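Local coordinates for protein AA10A (Thermobifida fusca, PDB 5UIZ) that probably cleaves polysaccharide chains such as cellulose by oxidation, as a copper-dependent lytic polysaccharide monooxygenase, at residues D168-T176 with F187-S195. Residues are numbered along the deposited sequence; the frame is centred on the assembly and turned at random.
Sequences DSLELVHQT and FTVHAPNRS
Side-chain packing joins the edge strands of two different sheets here, Val173 and His174 of strand 170-175, with Thr176 just beyond it, facing Phe187, Val189 and the turn after strand 184-190. The strand axes approach to 6.3 Å and run roughly antiparallel at 147°, while their backbones pair elsewhere, with strands 146-154 and 133-140 respectively. Val189 CG1 sits over one face of the His174 imidazole, 4.0 Å from its centroid, a CH-pi contact. Thr176 CG2 lies over the centre of the Phe187 ring, 8° off its normal and 4.0 Å from the centroid, a second CH-pi contact; Thr176 OG1 bonds to Phe149 N. Val173 and His174 both oppose Val151, a classic beta bulge that turns these consecutive side chains toward the other sheet of this immunoglobulin-like beta-sandwich. With CG anti to the backbone N (chi1 -159°), His174 puts ND1 2.7 Å from a water that donates to Val173 O and accepts from His190 N. Losing the imidazole to an alanine here would probably leave Val189 CG1 without aromatic cover and the water one partner short. Val173 CG1 lies over the Arg194 guanidinium, which bonds Thr154 O, Val153 O and, through NH1, Pro192 O (2.7 Å); NH2 adds a long salt bridge to Glu171 OE1 (3.5 Å).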
loop_
_atom_site.group_PDB
_atom_site.type_symbol
_atom_site.label_atom_id
_atom_site.label_comp_id
_atom_site.label_asym_id
_atom_site.label_seq_id
_atom_site.Cartn_x
_atom_site.Cartn_y
_atom_site.Cartn_z
ATOM N N ASP A 168 4.044 -14.683 -4.989
ATOM C CA ASP A 168 3.158 -15.835 -5.249
ATOM C C ASP A 168 1.711 -15.560 -4.895
ATOM O O ASP A 168 0.800 -15.899 -5.654
ATOM C CB ASP A 168 3.659 -17.102 -4.536
ATOM C CG ASP A 168 2.847 -18.348 -4.895
ATOM O OD1 ASP A 168 2.819 -18.717 -6.093
ATOM O OD2 ASP A 168 2.240 -18.957 -3.970
ATOM N N SER A 169 1.486 -14.912 -3.766
ATOM C CA SER A 169 0.123 -14.688 -3.255
ATOM C C SER A 169 -0.678 -13.638 -4.102
ATOM O O SER A 169 -1.873 -13.513 -3.968
ATOM C CB SER A 169 0.174 -14.263 -1.770
ATOM O OG SER A 169 0.642 -12.924 -1.582
ATOM N N LEU A 170 0.009 -12.906 -4.965
ATOM C CA LEU A 170 -0.583 -11.803 -5.699
ATOM C C LEU A 170 -0.815 -12.134 -7.169
ATOM O O LEU A 170 0.013 -12.814 -7.789
ATOM C CB LEU A 170 0.378 -10.631 -5.644
ATOM C CG LEU A 170 0.469 -9.951 -4.299
ATOM C CD1 LEU A 170 1.566 -8.905 -4.443
ATOM C CD2 LEU A 170 -0.823 -9.269 -3.907
ATOM N N GLU A 171 -1.891 -11.616 -7.748
ATOM C CA GLU A 171 -1.996 -11.638 -9.214
ATOM C C GLU A 171 -2.197 -10.251 -9.758
ATOM O O GLU A 171 -2.897 -9.456 -9.161
ATOM C CB GLU A 171 -3.151 -12.517 -9.667
ATOM C CG GLU A 171 -2.818 -14.005 -9.601
ATOM C CD GLU A 171 -4.010 -14.913 -9.926
ATOM O OE1 GLU A 171 -5.190 -14.451 -9.806
ATOM O OE2 GLU A 171 -3.760 -16.090 -10.291
ATOM N N LEU A 172 -1.579 -9.977 -10.889
ATOM C CA LEU A 172 -1.701 -8.696 -11.550
ATOM C C LEU A 172 -3.090 -8.612 -12.130
ATOM O O LEU A 172 -3.488 -9.515 -12.871
ATOM C CB LEU A 172 -0.640 -8.607 -12.638
ATOM C CG LEU A 172 -0.656 -7.335 -13.468
ATOM C CD1 LEU A 172 -0.324 -6.156 -12.596
ATOM C CD2 LEU A 172 0.370 -7.509 -14.580
ATOM N N VAL A 173 -3.880 -7.636 -11.670
ATOM C CA VAL A 173 -5.245 -7.450 -12.163
ATOM C C VAL A 173 -5.425 -6.186 -13.052
ATOM O O VAL A 173 -6.479 -6.006 -13.666
ATOM C CB VAL A 173 -6.280 -7.370 -11.032
ATOM C CG1 VAL A 173 -6.284 -8.626 -10.226
ATOM C CG2 VAL A 173 -6.086 -6.172 -10.136
ATOM N N HIS A 174 -4.444 -5.293 -13.011
ATOM C CA HIS A 174 -4.504 -4.071 -13.741
ATOM C C HIS A 174 -3.159 -3.482 -14.032
ATOM O O HIS A 174 -2.228 -3.511 -13.229
ATOM C CB HIS A 174 -5.391 -3.052 -13.045
ATOM C CG HIS A 174 -5.884 -1.994 -13.965
ATOM N ND1 HIS A 174 -7.016 -2.149 -14.736
ATOM C CD2 HIS A 174 -5.393 -0.763 -14.245
ATOM C CE1 HIS A 174 -7.204 -1.047 -15.448
ATOM N NE2 HIS A 174 -6.237 -0.186 -15.157
ATOM N N GLN A 175 -3.064 -2.911 -15.217
ATOM C CA GLN A 175 -1.878 -2.272 -15.690
ATOM C C GLN A 175 -2.368 -1.051 -16.485
ATOM O O GLN A 175 -3.216 -1.169 -17.357
ATOM C CB GLN A 175 -1.108 -3.201 -16.585
ATOM C CG GLN A 175 -0.010 -2.465 -17.331
ATOM C CD GLN A 175 0.393 -3.170 -18.586
ATOM O OE1 GLN A 175 0.048 -4.326 -18.783
ATOM N NE2 GLN A 175 1.116 -2.497 -19.432
ATOM N N THR A 176 -1.836 0.108 -16.169
ATOM C CA THR A 176 -2.127 1.323 -16.918
ATOM C C THR A 176 -0.922 1.713 -17.740
ATOM O O THR A 176 0.163 1.208 -17.538
ATOM C CB THR A 176 -2.450 2.516 -15.989
ATOM O OG1 THR A 176 -1.251 3.051 -15.399
ATOM C CG2 THR A 176 -3.446 2.151 -14.950
ATOM N N PHE A 187 -8.325 5.688 -11.438
ATOM C CA PHE A 187 -8.673 4.699 -12.472
ATOM C C PHE A 187 -9.352 3.502 -11.796
ATOM O O PHE A 187 -9.139 3.252 -10.623
ATOM C CB PHE A 187 -7.448 4.241 -13.253
ATOM C CG PHE A 187 -6.332 3.706 -12.395
ATOM C CD1 PHE A 187 -6.269 2.361 -12.085
ATOM C CD2 PHE A 187 -5.348 4.540 -11.917
ATOM C CE1 PHE A 187 -5.241 1.868 -11.300
ATOM C CE2 PHE A 187 -4.347 4.065 -11.119
ATOM C CZ PHE A 187 -4.306 2.712 -10.802
ATOM N N THR A 188 -10.161 2.801 -12.547
ATOM C CA THR A 188 -11.008 1.729 -12.066
ATOM C C THR A 188 -10.384 0.395 -12.459
ATOM O O THR A 188 -9.867 0.247 -13.551
ATOM C CB THR A 188 -12.416 1.854 -12.693
ATOM O OG1 THR A 188 -12.880 3.196 -12.520
ATOM C CG2 THR A 188 -13.399 0.903 -12.052
ATOM N N VAL A 189 -10.391 -0.562 -11.536
ATOM C CA VAL A 189 -9.773 -1.845 -11.763
ATOM C C VAL A 189 -10.848 -2.865 -11.415
ATOM O O VAL A 189 -11.786 -2.568 -10.707
ATOM C CB VAL A 189 -8.530 -2.049 -10.904
ATOM C CG1 VAL A 189 -7.600 -0.854 -10.970
ATOM C CG2 VAL A 189 -8.890 -2.345 -9.475
ATOM N N HIS A 190 -10.682 -4.068 -11.921
ATOM C CA HIS A 190 -11.561 -5.135 -11.610
ATOM C C HIS A 190 -10.730 -6.259 -11.087
ATOM O O HIS A 190 -9.749 -6.659 -11.736
ATOM C CB HIS A 190 -12.344 -5.598 -12.853
ATOM C CG HIS A 190 -13.182 -6.781 -12.564
ATOM N ND1 HIS A 190 -14.304 -6.701 -11.765
ATOM C CD2 HIS A 190 -12.989 -8.090 -12.820
ATOM C CE1 HIS A 190 -14.827 -7.903 -11.622
ATOM N NE2 HIS A 190 -14.022 -8.771 -12.212
ATOM N N ALA A 191 -11.118 -6.783 -9.919
ATOM C CA ALA A 191 -10.386 -7.915 -9.316
ATOM C C ALA A 191 -11.310 -9.105 -9.225
ATOM O O ALA A 191 -12.124 -9.175 -8.303
ATOM C CB ALA A 191 -9.878 -7.565 -7.935
ATOM N N PRO A 192 -11.172 -10.047 -10.158
ATOM C CA PRO A 192 -12.179 -11.092 -10.320
ATOM C C PRO A 192 -12.059 -12.179 -9.270
ATOM O O PRO A 192 -10.963 -12.415 -8.775
ATOM C CB PRO A 192 -11.855 -11.698 -11.686
ATOM C CG PRO A 192 -10.412 -11.353 -11.932
ATOM C CD PRO A 192 -10.186 -10.028 -11.258
ATOM N N ASN A 193 -13.177 -12.831 -8.959
ATOM C CA ASN A 193 -13.184 -14.059 -8.159
ATOM C C ASN A 193 -12.619 -13.866 -6.741
ATOM O O ASN A 193 -11.883 -14.718 -6.243
ATOM C CB ASN A 193 -12.430 -15.189 -8.901
ATOM C CG ASN A 193 -13.021 -15.480 -10.266
ATOM O OD1 ASN A 193 -14.221 -15.672 -10.379
ATOM N ND2 ASN A 193 -12.185 -15.492 -11.310
ATOM N N ARG A 194 -12.945 -12.737 -6.121
ATOM C CA ARG A 194 -12.486 -12.428 -4.785
ATOM C C ARG A 194 -13.617 -12.054 -3.878
ATOM O O ARG A 194 -14.532 -11.317 -4.244
ATOM C CB ARG A 194 -11.432 -11.335 -4.804
ATOM C CG ARG A 194 -10.068 -11.899 -5.238
ATOM C CD ARG A 194 -9.380 -10.930 -6.100
ATOM N NE ARG A 194 -8.000 -11.294 -6.414
ATOM C CZ ARG A 194 -7.534 -11.639 -7.603
ATOM N NH1 ARG A 194 -8.312 -11.750 -8.681
ATOM N NH2 ARG A 194 -6.245 -11.835 -7.734
ATOM N N SER A 195 -13.494 -12.533 -2.644
ATOM C CA SER A 195 -14.455 -12.207 -1.633
ATOM C C SER A 195 -13.802 -12.073 -0.275
ATOM O O SER A 195 -12.892 -12.812 0.033
ATOM C CB SER A 195 -15.515 -13.305 -1.638
ATOM O OG SER A 195 -16.631 -12.819 -0.944
HETATM O O HOH W 1 -8.732 -4.165 -14.070
#